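Local atomic coordinates of T-cell surface glycoprotein YE1/48 (Mus musculus, PDB entry 1QO3), a protein that serves as an inhibitory receptor on natural killer cells, recognising H-2d class I molecules through its C-type lectin-like domain and so preventing lysis of the target cell. Residues 15-20 against 28-33; 53-58 against 92-97; 72-77 against 106-111; 98-103 against 112-117. The protein carries 1 engineered substitution. All blocks are in the same frame, centred on the assembly; numbering follows the deposited sequence.

Interaction 1 (15-20 against 28-33); sequences KVYWFC and FVMDRK
The backbone NH of Phe28 gives the shortest bond of this contact, to the carbonyl O of Tyr17. N to O is 2.7 Å and the N-H...O angle is 172°, so the bond is nearly straight. The same two residues bond back, Tyr17 N to Phe28 O at 3.1 Å. Phe28 O also meets the CA of Val16 in a CA-H...O contact of 3.2 Å. Two residues along, beyond the Val16-Val29 pair, Met30 N donates to Lys15 O at 2.8 Å. Strands 16-20 and 28-30 run antiparallel, and Val16 faces Val29 as a non-hydrogen-bonded pair.

Two side-chain pairs carry the contact, Tyr17 with Met30 and Phe19 with Phe28. Met30 bends at chi2 (-51°), which brings its CG and SD to the edge of the Tyr17 ring, and the two side chains cross at about a right angle. Met30 CG lies 3.6 Å from Tyr17 CD2. SD lies in the ring plane, 5.2 Å from the centroid, a Met-aromatic contact. Phe19 meets Phe28 rim to rim, CE2 to CE1 at 3.5 Å, with the planes at 30°. Phe19 also packs on Phe60, Leu61 and Val64 of helix 55-64.

Around Cys20 the sheet continues into a second subunit, another copy of this protein, and Phe19 meets Tyr17 of that subunit edge-to-face. The arrangement is an antiparallel beta hairpin at the N-terminal edge of a C-type lectin-like domain, part of a dimer interface.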
loop_
_atom_site.group_PDB
_atom_site.type_symbol
_atom_site.label_atom_id
_atom_site.label_comp_id
_atom_site.label_asym_id
_atom_site.label_seq_id
_atom_site.Cartn_x
_atom_site.Cartn_y
_atom_site.Cartn_z
ATOM N N LYS C 15 4.303 18.535 26.888
ATOM C CA LYS C 15 4.644 18.018 25.528
ATOM C C LYS C 15 3.419 18.141 24.611
ATOM O O LYS C 15 2.324 17.679 24.946
ATOM C CB LYS C 15 5.085 16.553 25.621
ATOM C CG LYS C 15 5.850 16.028 24.398
ATOM C CD LYS C 15 7.290 16.547 24.351
ATOM C CE LYS C 15 8.089 16.111 25.581
ATOM N NZ LYS C 15 9.477 16.664 25.582
ATOM N N VAL C 16 3.611 18.767 23.455
ATOM C CA VAL C 16 2.517 18.967 22.515
ATOM C C VAL C 16 2.933 18.736 21.061
ATOM O O VAL C 16 3.905 19.315 20.580
ATOM C CB VAL C 16 1.935 20.401 22.659
ATOM C CG1 VAL C 16 0.769 20.598 21.703
ATOM C CG2 VAL C 16 1.494 20.644 24.096
ATOM N N TYR C 17 2.199 17.866 20.374
ATOM C CA TYR C 17 2.458 17.580 18.971
ATOM C C TYR C 17 1.334 18.240 18.189
ATOM O O TYR C 17 0.217 18.365 18.691
ATOM C CB TYR C 17 2.501 16.066 18.719
ATOM C CG TYR C 17 3.674 15.410 19.415
ATOM C CD1 TYR C 17 4.959 15.496 18.877
ATOM C CD2 TYR C 17 3.523 14.811 20.666
ATOM C CE1 TYR C 17 6.070 15.020 19.573
ATOM C CE2 TYR C 17 4.627 14.327 21.373
ATOM C CZ TYR C 17 5.899 14.441 20.823
ATOM O OH TYR C 17 7.009 14.033 21.536
ATOM N N TRP C 18 1.625 18.675 16.969
ATOM C CA TRP C 18 0.620 19.361 16.172
ATOM C C TRP C 18 0.808 19.167 14.678
ATOM O O TRP C 18 1.845 18.695 14.223
ATOM C CB TRP C 18 0.682 20.859 16.449
ATOM C CG TRP C 18 1.963 21.464 15.927
ATOM C CD1 TRP C 18 3.190 21.456 16.538
ATOM C CD2 TRP C 18 2.151 22.113 14.660
ATOM N NE1 TRP C 18 4.126 22.059 15.727
ATOM C CE2 TRP C 18 3.515 22.472 14.571
ATOM C CE3 TRP C 18 1.297 22.425 13.591
ATOM C CZ2 TRP C 18 4.049 23.135 13.451
ATOM C CZ3 TRP C 18 1.827 23.084 12.476
ATOM C CH2 TRP C 18 3.192 23.432 12.419
ATOM N N PHE C 19 -0.210 19.576 13.928
ATOM C CA PHE C 19 -0.205 19.519 12.474
ATOM C C PHE C 19 -1.460 20.236 12.011
ATOM O O PHE C 19 -2.372 20.479 12.806
ATOM C CB PHE C 19 -0.209 18.066 11.976
ATOM C CG PHE C 19 -1.500 17.324 12.245
ATOM C CD1 PHE C 19 -2.635 17.557 11.468
ATOM C CD2 PHE C 19 -1.575 16.388 13.273
ATOM C CE1 PHE C 19 -3.821 16.867 11.709
ATOM C CE2 PHE C 19 -2.763 15.694 13.522
ATOM C CZ PHE C 19 -3.887 15.934 12.735
ATOM N N CYS C 20 -1.501 20.588 10.734
ATOM C CA CYS C 20 -2.658 21.261 10.166
ATOM C C CYS C 20 -3.157 20.438 8.976
ATOM O O CYS C 20 -2.391 19.705 8.344
ATOM C CB CYS C 20 -2.293 22.680 9.710
ATOM S SG CYS C 20 -1.632 23.817 10.986
ATOM N N PHE C 28 -2.055 18.120 20.053
ATOM C CA PHE C 28 -2.238 17.021 20.978
ATOM C C PHE C 28 -1.426 17.271 22.239
ATOM O O PHE C 28 -0.192 17.204 22.224
ATOM C CB PHE C 28 -1.817 15.706 20.317
ATOM C CG PHE C 28 -2.702 15.298 19.164
ATOM C CD1 PHE C 28 -2.669 15.998 17.962
ATOM C CD2 PHE C 28 -3.585 14.232 19.294
ATOM C CE1 PHE C 28 -3.506 15.637 16.900
ATOM C CE2 PHE C 28 -4.431 13.860 18.240
ATOM C CZ PHE C 28 -4.388 14.565 17.041
ATOM N N VAL C 29 -2.137 17.597 23.318
ATOM C CA VAL C 29 -1.541 17.867 24.621
ATOM C C VAL C 29 -1.277 16.507 25.237
ATOM O O VAL C 29 -2.211 15.832 25.680
ATOM C CB VAL C 29 -2.522 18.637 25.537
ATOM C CG1 VAL C 29 -1.835 19.005 26.848
ATOM C CG2 VAL C 29 -3.029 19.885 24.831
ATOM N N MET C 30 -0.011 16.103 25.276
ATOM C CA MET C 30 0.330 14.791 25.814
ATOM C C MET C 30 0.192 14.601 27.336
ATOM O O MET C 30 0.099 13.465 27.799
ATOM C CB MET C 30 1.724 14.379 25.330
ATOM C CG MET C 30 1.889 14.429 23.800
ATOM S SD MET C 30 0.614 13.563 22.833
ATOM C CE MET C 30 1.221 11.851 22.879
ATOM N N ASP C 31 0.177 15.688 28.111
ATOM C CA ASP C 31 -0.011 15.580 29.571
ATOM C C ASP C 31 -1.480 15.212 29.774
ATOM O O ASP C 31 -2.351 16.082 29.715
ATOM C CB ASP C 31 0.219 16.922 30.287
ATOM C CG ASP C 31 1.689 17.259 30.488
ATOM O OD1 ASP C 31 2.563 16.417 30.175
ATOM O OD2 ASP C 31 1.962 18.382 30.975
ATOM N N ARG C 32 -1.760 13.936 30.008
ATOM C CA ARG C 32 -3.130 13.489 30.200
ATOM C C ARG C 32 -3.906 14.314 31.227
ATOM O O ARG C 32 -3.386 14.667 32.279
ATOM C CB ARG C 32 -3.137 12.008 30.577
ATOM C CG ARG C 32 -2.954 11.097 29.369
ATOM C CD ARG C 32 -1.814 10.095 29.528
ATOM N NE ARG C 32 -2.129 8.940 30.373
ATOM C CZ ARG C 32 -3.157 8.111 30.188
ATOM N NH1 ARG C 32 -4.008 8.298 29.185
ATOM N NH2 ARG C 32 -3.318 7.068 30.993
ATOM N N LYS C 33 -5.156 14.634 30.904
ATOM C CA LYS C 33 -5.995 15.421 31.802
ATOM C C LYS C 33 -7.455 14.999 31.762
ATOM O O LYS C 33 -7.882 14.248 30.879
ATOM C CB LYS C 33 -5.902 16.906 31.446
ATOM C CG LYS C 33 -4.519 17.498 31.642
ATOM C CD LYS C 33 -4.401 18.864 30.998
ATOM C CE LYS C 33 -2.971 19.372 31.064
ATOM N NZ LYS C 33 -2.822 20.626 30.277
#

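Interaction 2 (53-58 against 92-97); sequences DDEDEL and KLALNT
Leu93 and Glu55 cross at about a right angle where a long loop of the C-type lectin-like fold meets the start of helix 55-64. Leu93 supplies the apolar centre. With CG anti to the backbone N (chi1 -175°), it sends CD1 to the first turn of the helix. There CD1 lies 3.6 Å from Glu55 N and equally near Asp54 C. The Glu55 side chain bends at chi2 and brings its carboxylate carbon CD across Leu93, 3.7 Å from CD1. Leu58, one turn on, also crosses Leu93 at about a right angle, and its CD2 reaches CD1 at 4.2 Å.

Lys92 makes a different contact. Its CB lies 3.1 Å from Asp53 O, while its chain bends and leads the amine away.

Asp54 is the N-cap of the helix. Its OD1 accepts from Glu57 N at 2.7 Å, nearly along the C-O axis. Glu57 OE1 in turn takes the NH of Asp53. Asp53 and Glu57 share a second partner, Lys24, which forms salt bridges to both. Asp53 also pairs with Arg131.

Two waters join the segments. One bonds weakly to Lys92 O and accepts from Glu55 N. The other donates to Asp53 O at 2.6 Å and accepts from Lys92 N at 3.0 Å.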
loop_
_atom_site.group_PDB
_atom_site.type_symbol
_atom_site.label_atom_id
_atom_site.label_comp_id
_atom_site.label_asym_id
_atom_site.label_seq_id
_atom_site.Cartn_x
_atom_site.Cartn_y
_atom_site.Cartn_z
ATOM N N ASP C 53 -16.145 18.539 12.607
ATOM C CA ASP C 53 -17.153 19.145 11.743
ATOM C C ASP C 53 -17.869 18.282 10.707
ATOM O O ASP C 53 -18.987 18.611 10.301
ATOM C CB ASP C 53 -16.551 20.374 11.050
ATOM C CG ASP C 53 -15.851 21.308 12.027
ATOM O OD1 ASP C 53 -16.426 21.609 13.095
ATOM O OD2 ASP C 53 -14.721 21.746 11.730
ATOM N N ASP C 54 -17.244 17.197 10.264
ATOM C CA ASP C 54 -17.875 16.326 9.278
ATOM C C ASP C 54 -17.238 14.940 9.201
ATOM O O ASP C 54 -16.217 14.679 9.835
ATOM C CB ASP C 54 -17.862 16.994 7.889
ATOM C CG ASP C 54 -16.477 17.470 7.468
ATOM O OD1 ASP C 54 -15.529 16.651 7.419
ATOM O OD2 ASP C 54 -16.339 18.675 7.171
ATOM N N GLU C 55 -17.856 14.054 8.427
ATOM C CA GLU C 55 -17.360 12.693 8.257
ATOM C C GLU C 55 -15.950 12.686 7.665
ATOM O O GLU C 55 -15.105 11.890 8.080
ATOM C CB GLU C 55 -18.306 11.888 7.355
ATOM C CG GLU C 55 -19.668 11.577 7.977
ATOM C CD GLU C 55 -19.644 10.399 8.957
ATOM O OE1 GLU C 55 -18.612 9.687 9.031
ATOM O OE2 GLU C 55 -20.668 10.182 9.649
ATOM N N ASP C 56 -15.698 13.562 6.695
ATOM C CA ASP C 56 -14.376 13.630 6.071
ATOM C C ASP C 56 -13.272 13.946 7.086
ATOM O O ASP C 56 -12.213 13.310 7.083
ATOM C CB ASP C 56 -14.343 14.683 4.960
ATOM C CG ASP C 56 -15.258 14.342 3.784
ATOM O OD1 ASP C 56 -15.492 13.142 3.511
ATOM O OD2 ASP C 56 -15.723 15.289 3.117
ATOM N N GLU C 57 -13.512 14.927 7.952
ATOM C CA GLU C 57 -12.512 15.288 8.945
ATOM C C GLU C 57 -12.265 14.103 9.878
ATOM O O GLU C 57 -11.121 13.804 10.212
ATOM C CB GLU C 57 -12.957 16.530 9.743
ATOM C CG GLU C 57 -12.028 16.867 10.910
ATOM C CD GLU C 57 -12.421 18.130 11.662
ATOM O OE1 GLU C 57 -13.612 18.508 11.647
ATOM O OE2 GLU C 57 -11.532 18.736 12.286
ATOM N N LEU C 58 -13.334 13.425 10.290
ATOM C CA LEU C 58 -13.204 12.265 11.172
ATOM C C LEU C 58 -12.366 11.176 10.506
ATOM O O LEU C 58 -11.492 10.563 11.135
ATOM C CB LEU C 58 -14.583 11.694 11.507
ATOM C CG LEU C 58 -14.553 10.371 12.285
ATOM C CD1 LEU C 58 -13.790 10.572 13.591
ATOM C CD2 LEU C 58 -15.981 9.879 12.554
ATOM N N LYS C 92 -22.087 18.875 11.194
ATOM C CA LYS C 92 -22.506 18.137 10.007
ATOM C C LYS C 92 -22.325 16.637 10.202
ATOM O O LYS C 92 -22.937 15.835 9.496
ATOM C CB LYS C 92 -21.705 18.593 8.783
ATOM C CG LYS C 92 -21.961 20.036 8.347
ATOM C CD LYS C 92 -23.382 20.239 7.837
ATOM C CE LYS C 92 -23.664 19.401 6.589
ATOM N NZ LYS C 92 -25.058 19.591 6.074
ATOM N N LEU C 93 -21.483 16.265 11.160
ATOM C CA LEU C 93 -21.215 14.863 11.454
ATOM C C LEU C 93 -22.468 14.168 11.984
ATOM O O LEU C 93 -22.983 14.518 13.052
ATOM C CB LEU C 93 -20.098 14.751 12.494
ATOM C CG LEU C 93 -19.614 13.341 12.836
ATOM C CD1 LEU C 93 -18.785 12.811 11.678
ATOM C CD2 LEU C 93 -18.788 13.361 14.118
ATOM N N ALA C 94 -22.954 13.182 11.233
ATOM C CA ALA C 94 -24.140 12.425 11.621
ATOM C C ALA C 94 -23.758 11.414 12.695
ATOM O O ALA C 94 -23.351 10.286 12.396
ATOM C CB ALA C 94 -24.730 11.708 10.408
ATOM N N LEU C 95 -23.892 11.822 13.949
ATOM C CA LEU C 95 -23.535 10.958 15.062
ATOM C C LEU C 95 -24.771 10.518 15.835
ATOM O O LEU C 95 -25.648 11.328 16.138
ATOM C CB LEU C 95 -22.570 11.704 15.989
ATOM C CG LEU C 95 -21.899 10.952 17.142
ATOM C CD1 LEU C 95 -21.032 9.818 16.607
ATOM C CD2 LEU C 95 -21.052 11.933 17.935
ATOM N N ASN C 96 -24.847 9.227 16.140
ATOM C CA ASN C 96 -25.973 8.703 16.901
ATOM C C ASN C 96 -25.646 8.821 18.387
ATOM O O ASN C 96 -25.096 7.897 18.990
ATOM C CB ASN C 96 -26.232 7.235 16.558
ATOM C CG ASN C 96 -27.496 6.702 17.215
ATOM O OD1 ASN C 96 -27.498 5.617 17.797
ATOM N ND2 ASN C 96 -28.583 7.469 17.120
ATOM N N THR C 97 -25.980 9.968 18.970
ATOM C CA THR C 97 -25.712 10.213 20.381
ATOM C C THR C 97 -26.767 9.576 21.272
ATOM O O THR C 97 -27.307 10.229 22.158
ATOM C CB THR C 97 -25.663 11.727 20.701
ATOM O OG1 THR C 97 -26.959 12.307 20.501
ATOM C CG2 THR C 97 -24.659 12.428 19.806
HETATM O O HOH W 1 -20.017 20.990 10.837
HETATM O O HOH W 2 -20.505 14.751 7.362
#

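Interaction 3 (72-77 against 106-111)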
loop_
_atom_site.group_PDB
_atom_site.type_symbol
_atom_site.label_atom_id
_atom_site.label_comp_id
_atom_site.label_asym_id
_atom_site.label_seq_id
_atom_site.Cartn_x
_atom_site.Cartn_y
_atom_site.Cartn_z
ATOM N N VAL C 72 -12.145 14.832 23.294
ATOM C CA VAL C 72 -12.568 15.763 22.247
ATOM C C VAL C 72 -13.691 16.637 22.811
ATOM O O VAL C 72 -14.244 16.329 23.866
ATOM C CB VAL C 72 -13.039 15.036 20.946
ATOM C CG1 VAL C 72 -11.830 14.505 20.193
ATOM C CG2 VAL C 72 -13.983 13.901 21.280
ATOM N N GLY C 73 -14.014 17.730 22.120
ATOM C CA GLY C 73 -15.031 18.653 22.605
ATOM C C GLY C 73 -16.491 18.253 22.459
ATOM O O GLY C 73 -17.282 18.988 21.876
ATOM N N LEU C 74 -16.854 17.096 22.995
ATOM C CA LEU C 74 -18.227 16.609 22.924
ATOM C C LEU C 74 -18.561 16.001 24.277
ATOM O O LEU C 74 -17.865 15.100 24.750
ATOM C CB LEU C 74 -18.360 15.546 21.832
ATOM C CG LEU C 74 -19.728 14.874 21.695
ATOM C CD1 LEU C 74 -20.778 15.919 21.342
ATOM C CD2 LEU C 74 -19.664 13.795 20.629
ATOM N N SER C 75 -19.625 16.489 24.903
ATOM C CA SER C 75 -19.996 15.986 26.212
ATOM C C SER C 75 -21.497 15.900 26.436
ATOM O O SER C 75 -22.297 16.371 25.626
ATOM C CB SER C 75 -19.366 16.861 27.295
ATOM O OG SER C 75 -19.820 18.198 27.188
ATOM N N TYR C 76 -21.866 15.287 27.552
ATOM C CA TYR C 76 -23.264 15.120 27.906
ATOM C C TYR C 76 -23.716 16.219 28.849
ATOM O O TYR C 76 -23.038 16.518 29.828
ATOM C CB TYR C 76 -23.480 13.770 28.591
ATOM C CG TYR C 76 -24.937 13.409 28.774
ATOM C CD1 TYR C 76 -25.720 13.034 27.684
ATOM C CD2 TYR C 76 -25.535 13.446 30.034
ATOM C CE1 TYR C 76 -27.063 12.698 27.841
ATOM C CE2 TYR C 76 -26.881 13.113 30.205
ATOM C CZ TYR C 76 -27.638 12.738 29.104
ATOM O OH TYR C 76 -28.959 12.386 29.255
ATOM N N ASP C 77 -24.856 16.826 28.543
ATOM C CA ASP C 77 -25.419 17.867 29.397
ATOM C C ASP C 77 -26.554 17.214 30.200
ATOM O O ASP C 77 -27.602 16.880 29.640
ATOM C CB ASP C 77 -25.985 19.007 28.554
ATOM C CG ASP C 77 -26.473 20.160 29.397
ATOM O OD1 ASP C 77 -27.031 19.908 30.485
ATOM O OD2 ASP C 77 -26.308 21.319 28.968
ATOM N N GLY C 106 -19.850 10.419 30.617
ATOM C CA GLY C 106 -20.539 11.540 29.996
ATOM C C GLY C 106 -19.662 12.432 29.129
ATOM O O GLY C 106 -20.055 13.549 28.809
ATOM N N CYS C 107 -18.481 11.948 28.749
ATOM C CA CYS C 107 -17.561 12.719 27.905
ATOM C C CYS C 107 -17.091 11.871 26.719
ATOM O O CYS C 107 -16.983 10.651 26.829
ATOM C CB CYS C 107 -16.380 13.224 28.746
ATOM S SG CYS C 107 -16.839 14.649 29.794
ATOM N N MET C 108 -16.814 12.517 25.587
ATOM C CA MET C 108 -16.417 11.801 24.377
ATOM C C MET C 108 -14.917 11.678 24.099
ATOM O O MET C 108 -14.171 12.660 24.132
ATOM C CB MET C 108 -17.106 12.438 23.165
ATOM C CG MET C 108 -17.276 11.497 21.991
ATOM S SD MET C 108 -18.289 10.048 22.417
ATOM C CE MET C 108 -19.927 10.783 22.407
ATOM N N LEU C 109 -14.497 10.453 23.804
ATOM C CA LEU C 109 -13.108 10.133 23.493
ATOM C C LEU C 109 -12.962 9.792 22.015
ATOM O O LEU C 109 -13.851 9.159 21.437
ATOM C CB LEU C 109 -12.651 8.915 24.297
ATOM C CG LEU C 109 -12.459 9.063 25.800
ATOM C CD1 LEU C 109 -12.422 7.691 26.455
ATOM C CD2 LEU C 109 -11.175 9.841 26.055
ATOM N N LEU C 110 -11.850 10.212 21.407
ATOM C CA LEU C 110 -11.569 9.893 20.006
ATOM C C LEU C 110 -10.359 8.970 19.947
ATOM O O LEU C 110 -9.328 9.220 20.580
ATOM C CB LEU C 110 -11.258 11.146 19.171
ATOM C CG LEU C 110 -10.698 10.827 17.766
ATOM C CD1 LEU C 110 -11.772 10.183 16.890
ATOM C CD2 LEU C 110 -10.177 12.085 17.099
ATOM N N SER C 111 -10.493 7.889 19.197
ATOM C CA SER C 111 -9.391 6.949 19.028
ATOM C C SER C 111 -9.330 6.596 17.550
ATOM O O SER C 111 -10.259 6.879 16.798
ATOM C CB SER C 111 -9.615 5.680 19.853
ATOM O OG SER C 111 -10.642 4.885 19.287
#
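Strands 74-77 and 107-110 run antiparallel at 161°, their axes 4.8 Å apart, with Ser75 and Cys107 as a non-hydrogen-bonded pair. Three backbone bonds join the segments. Tyr76 N donates to Gly106 O at 2.8 Å, Met108 N to Leu74 O at 2.9 Å, and Val72 N to Met108 O at 3.1 Å. The chain turns a corner at Gly73, the centre of an inverse gamma turn, between the last two.

Leu74 and Met108 lie side by side and point the same way. Met108 is bent at chi2 and chi3, and its CE comes back to 3.5 Å from Leu74 CD2. Val72 uses both branches. CG2 is tight against Met108 O, at 3.1 Å, and CG1 meets Leu110 CB at 3.6 Å. Val72 and Leu110 cross at about a right angle. Tyr76 CB packs on Gly106 O at 3.4 Å.

On the face of Ser75 and Cys107, Trp35 of helix 35-44 touches both residues, and Cys107 is disulfide-bonded to Cys120. Gly106 and Cys107 form a classic beta bulge opposite Gly118. Leu74 and Met108 both pack on Trp83 of strand 82-85, while Ile127 of strand 124-131 touches Val72 and Leu110.

Interaction 4 (98-103 against 112-117); sequences RKYNIR and KTRLDN. Unlike the reference sequence in segment 98-103: Arg98 (reference Gly).
Tyr100 OH reaches the backbone O of Leu115 at 2.6 Å, a weak hydrogen bond. Tyr100 CE1 is 3.1 Å from the same oxygen and CZ nearly as close, so the oxygen lies back beside the ring rather than ahead of the hydroxyl. Tyr100 and Asn117 slide past each other in opposite directions, ring and amide planes 56° apart. Asn117 OD1 comes within 3.7 Å of Tyr100 CD1. Asn117 ND2 gives a weak bond to Asn101 O at 3.1 Å, and its stronger partner is Gly105 O. A water bridges the segments, accepting from Asn101 N and donating to Asn117 OD1 at 2.9 Å. With chi1 at 64°, Asn117 CG sits between its backbone N and carbonyl carbon, and the amide can serve Asn101 and the water together.

Around these lie Lys99 and Arg114. Lys99 CG lies over the centre of one face of the Tyr100 ring, 4.0 Å above the plane. At the ring edge, near its plane, Arg114 NH2 stands 4.4 Å from CE1. It also forms a charge-only salt bridge with Asp116 OD1 at 3.5 Å, while Arg114 NH1 bonds to the backbone of another protein's chain. Asn101 OD1 accepts from Arg103 N, an Asx turn.

Lys112, Thr113 and Asp116 also touch that chain, Lys112 through a salt bridge. This is the long loop region of a C-type lectin-like domain, packed on strand 115-118 beside a protein-binding surface.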
loop_
_atom_site.group_PDB
_atom_site.type_symbol
_atom_site.label_atom_id
_atom_site.label_comp_id
_atom_site.label_asym_id
_atom_site.label_seq_id
_atom_site.Cartn_x
_atom_site.Cartn_y
_atom_site.Cartn_z
ATOM N N ARG C 98 -27.069 8.305 21.031
ATOM C CA ARG C 98 -28.053 7.593 21.837
ATOM C C ARG C 98 -27.632 6.156 21.941
ATOM O O ARG C 98 -28.239 5.360 22.649
ATOM C CB ARG C 98 -29.431 7.663 21.202
ATOM C CG ARG C 98 -29.969 9.051 21.099
ATOM C CD ARG C 98 -31.420 8.996 20.725
ATOM N NE ARG C 98 -31.827 10.227 20.075
ATOM C CZ ARG C 98 -32.990 10.384 19.458
ATOM N NH1 ARG C 98 -33.863 9.381 19.415
ATOM N NH2 ARG C 98 -33.273 11.535 18.862
ATOM N N LYS C 99 -26.586 5.830 21.204
ATOM C CA LYS C 99 -26.062 4.487 21.219
ATOM C C LYS C 99 -24.983 4.446 22.294
ATOM O O LYS C 99 -24.264 3.459 22.423
ATOM C CB LYS C 99 -25.457 4.146 19.866
ATOM C CG LYS C 99 -24.268 5.006 19.524
ATOM C CD LYS C 99 -23.552 4.479 18.306
ATOM C CE LYS C 99 -22.060 4.417 18.555
ATOM N NZ LYS C 99 -21.351 3.999 17.323
ATOM N N TYR C 100 -24.870 5.535 23.054
ATOM C CA TYR C 100 -23.886 5.640 24.134
ATOM C C TYR C 100 -24.617 5.607 25.478
ATOM O O TYR C 100 -25.565 6.360 25.688
ATOM C CB TYR C 100 -23.092 6.955 24.012
ATOM C CG TYR C 100 -22.268 7.088 22.746
ATOM C CD1 TYR C 100 -21.204 6.220 22.495
ATOM C CD2 TYR C 100 -22.563 8.065 21.791
ATOM C CE1 TYR C 100 -20.455 6.316 21.330
ATOM C CE2 TYR C 100 -21.816 8.170 20.615
ATOM C CZ TYR C 100 -20.765 7.287 20.392
ATOM O OH TYR C 100 -20.035 7.352 19.229
ATOM N N ASN C 101 -24.188 4.733 26.384
ATOM C CA ASN C 101 -24.825 4.648 27.696
ATOM C C ASN C 101 -24.098 5.571 28.671
ATOM O O ASN C 101 -22.948 5.314 29.043
ATOM C CB ASN C 101 -24.782 3.214 28.228
ATOM C CG ASN C 101 -25.672 3.018 29.451
ATOM O OD1 ASN C 101 -26.005 3.976 30.153
ATOM N ND2 ASN C 101 -26.052 1.769 29.716
ATOM N N ILE C 102 -24.769 6.636 29.095
ATOM C CA ILE C 102 -24.162 7.589 30.014
ATOM C C ILE C 102 -23.711 6.984 31.342
ATOM O O ILE C 102 -22.985 7.627 32.101
ATOM C CB ILE C 102 -25.114 8.761 30.308
ATOM C CG1 ILE C 102 -26.408 8.241 30.936
ATOM C CG2 ILE C 102 -25.414 9.513 29.018
ATOM C CD1 ILE C 102 -27.393 9.341 31.305
ATOM N N ARG C 103 -24.136 5.760 31.635
ATOM C CA ARG C 103 -23.731 5.120 32.879
ATOM C C ARG C 103 -22.244 4.790 32.767
ATOM O O ARG C 103 -21.564 4.581 33.768
ATOM C CB ARG C 103 -24.521 3.830 33.113
ATOM C CG ARG C 103 -24.037 2.645 32.290
ATOM C CD ARG C 103 -24.866 1.392 32.547
ATOM N NE ARG C 103 -24.806 0.950 33.939
ATOM C CZ ARG C 103 -25.384 -0.158 34.395
ATOM N NH1 ARG C 103 -26.067 -0.941 33.568
ATOM N NH2 ARG C 103 -25.278 -0.484 35.675
ATOM N N LYS C 112 -8.224 5.981 17.149
ATOM C CA LYS C 112 -7.992 5.560 15.775
ATOM C C LYS C 112 -9.179 4.803 15.186
ATOM O O LYS C 112 -9.463 4.892 13.992
ATOM C CB LYS C 112 -6.747 4.667 15.731
ATOM C CG LYS C 112 -6.541 3.912 14.420
ATOM C CD LYS C 112 -5.269 3.073 14.459
ATOM C CE LYS C 112 -5.071 2.321 13.150
ATOM N NZ LYS C 112 -3.767 1.584 13.083
ATOM N N THR C 113 -9.884 4.068 16.030
ATOM C CA THR C 113 -11.000 3.260 15.560
ATOM C C THR C 113 -12.350 3.601 16.162
ATOM O O THR C 113 -13.370 3.067 15.733
ATOM C CB THR C 113 -10.724 1.758 15.836
ATOM O OG1 THR C 113 -10.444 1.570 17.236
ATOM C CG2 THR C 113 -9.536 1.270 15.011
ATOM N N ARG C 114 -12.373 4.490 17.143
ATOM C CA ARG C 114 -13.643 4.813 17.776
ATOM C C ARG C 114 -13.847 6.244 18.267
ATOM O O ARG C 114 -12.913 7.040 18.390
ATOM C CB ARG C 114 -13.873 3.871 18.973
ATOM C CG ARG C 114 -14.080 2.383 18.642
ATOM C CD ARG C 114 -15.423 2.127 17.950
ATOM N NE ARG C 114 -16.550 2.648 18.719
ATOM C CZ ARG C 114 -17.010 2.116 19.849
ATOM N NH1 ARG C 114 -16.450 1.027 20.358
ATOM N NH2 ARG C 114 -18.020 2.693 20.490
ATOM N N LEU C 115 -15.114 6.527 18.545
ATOM C CA LEU C 115 -15.593 7.779 19.113
ATOM C C LEU C 115 -16.446 7.142 20.229
ATOM O O LEU C 115 -17.648 6.921 20.075
ATOM C CB LEU C 115 -16.451 8.541 18.087
ATOM C CG LEU C 115 -16.536 10.077 18.180
ATOM C CD1 LEU C 115 -15.171 10.678 18.509
ATOM C CD2 LEU C 115 -17.051 10.641 16.857
ATOM N N ASP C 116 -15.784 6.809 21.335
ATOM C CA ASP C 116 -16.404 6.128 22.470
ATOM C C ASP C 116 -16.493 7.022 23.710
ATOM O O ASP C 116 -15.634 7.883 23.928
ATOM C CB ASP C 116 -15.577 4.867 22.762
ATOM C CG ASP C 116 -16.276 3.891 23.685
ATOM O OD1 ASP C 116 -17.523 3.892 23.737
ATOM O OD2 ASP C 116 -15.562 3.102 24.342
ATOM N N ASN C 117 -17.530 6.825 24.523
ATOM C CA ASN C 117 -17.691 7.646 25.715
ATOM C C ASN C 117 -16.865 7.115 26.872
ATOM O O ASN C 117 -16.653 5.911 27.004
ATOM C CB ASN C 117 -19.170 7.766 26.119
ATOM C CG ASN C 117 -19.791 6.431 26.510
ATOM O OD1 ASN C 117 -19.731 5.456 25.757
ATOM N ND2 ASN C 117 -20.404 6.390 27.692
HETATM O O HOH W 3 -21.945 3.600 26.016
#

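Overall arrangement
Interactions 2, 3 and 4 form one cluster, while interaction 1 stands apart. The centres of interactions 3 and 4 are about 8 Å apart. Strand 107-110 of interaction 3 and strand 115-118 of interaction 4 are neighbours in the sheet, and Met108 CE packs on Tyr100 CE2 at 3.7 Å. Interaction 2 joins them through Leu95, whose CD2 lies 3.6 Å from Leu74 CD2 and CD1 3.7 Å from Tyr100 OH, and through Leu58 on Leu110 and Leu93 on Leu115. Interaction 1 reaches the same sheet, yet its centre is about 22 Å from that of interaction 4, across the chain's centre. The subunit contact at 15-20 and the partner-protein contact at 112-117 belong to different ends of the domain.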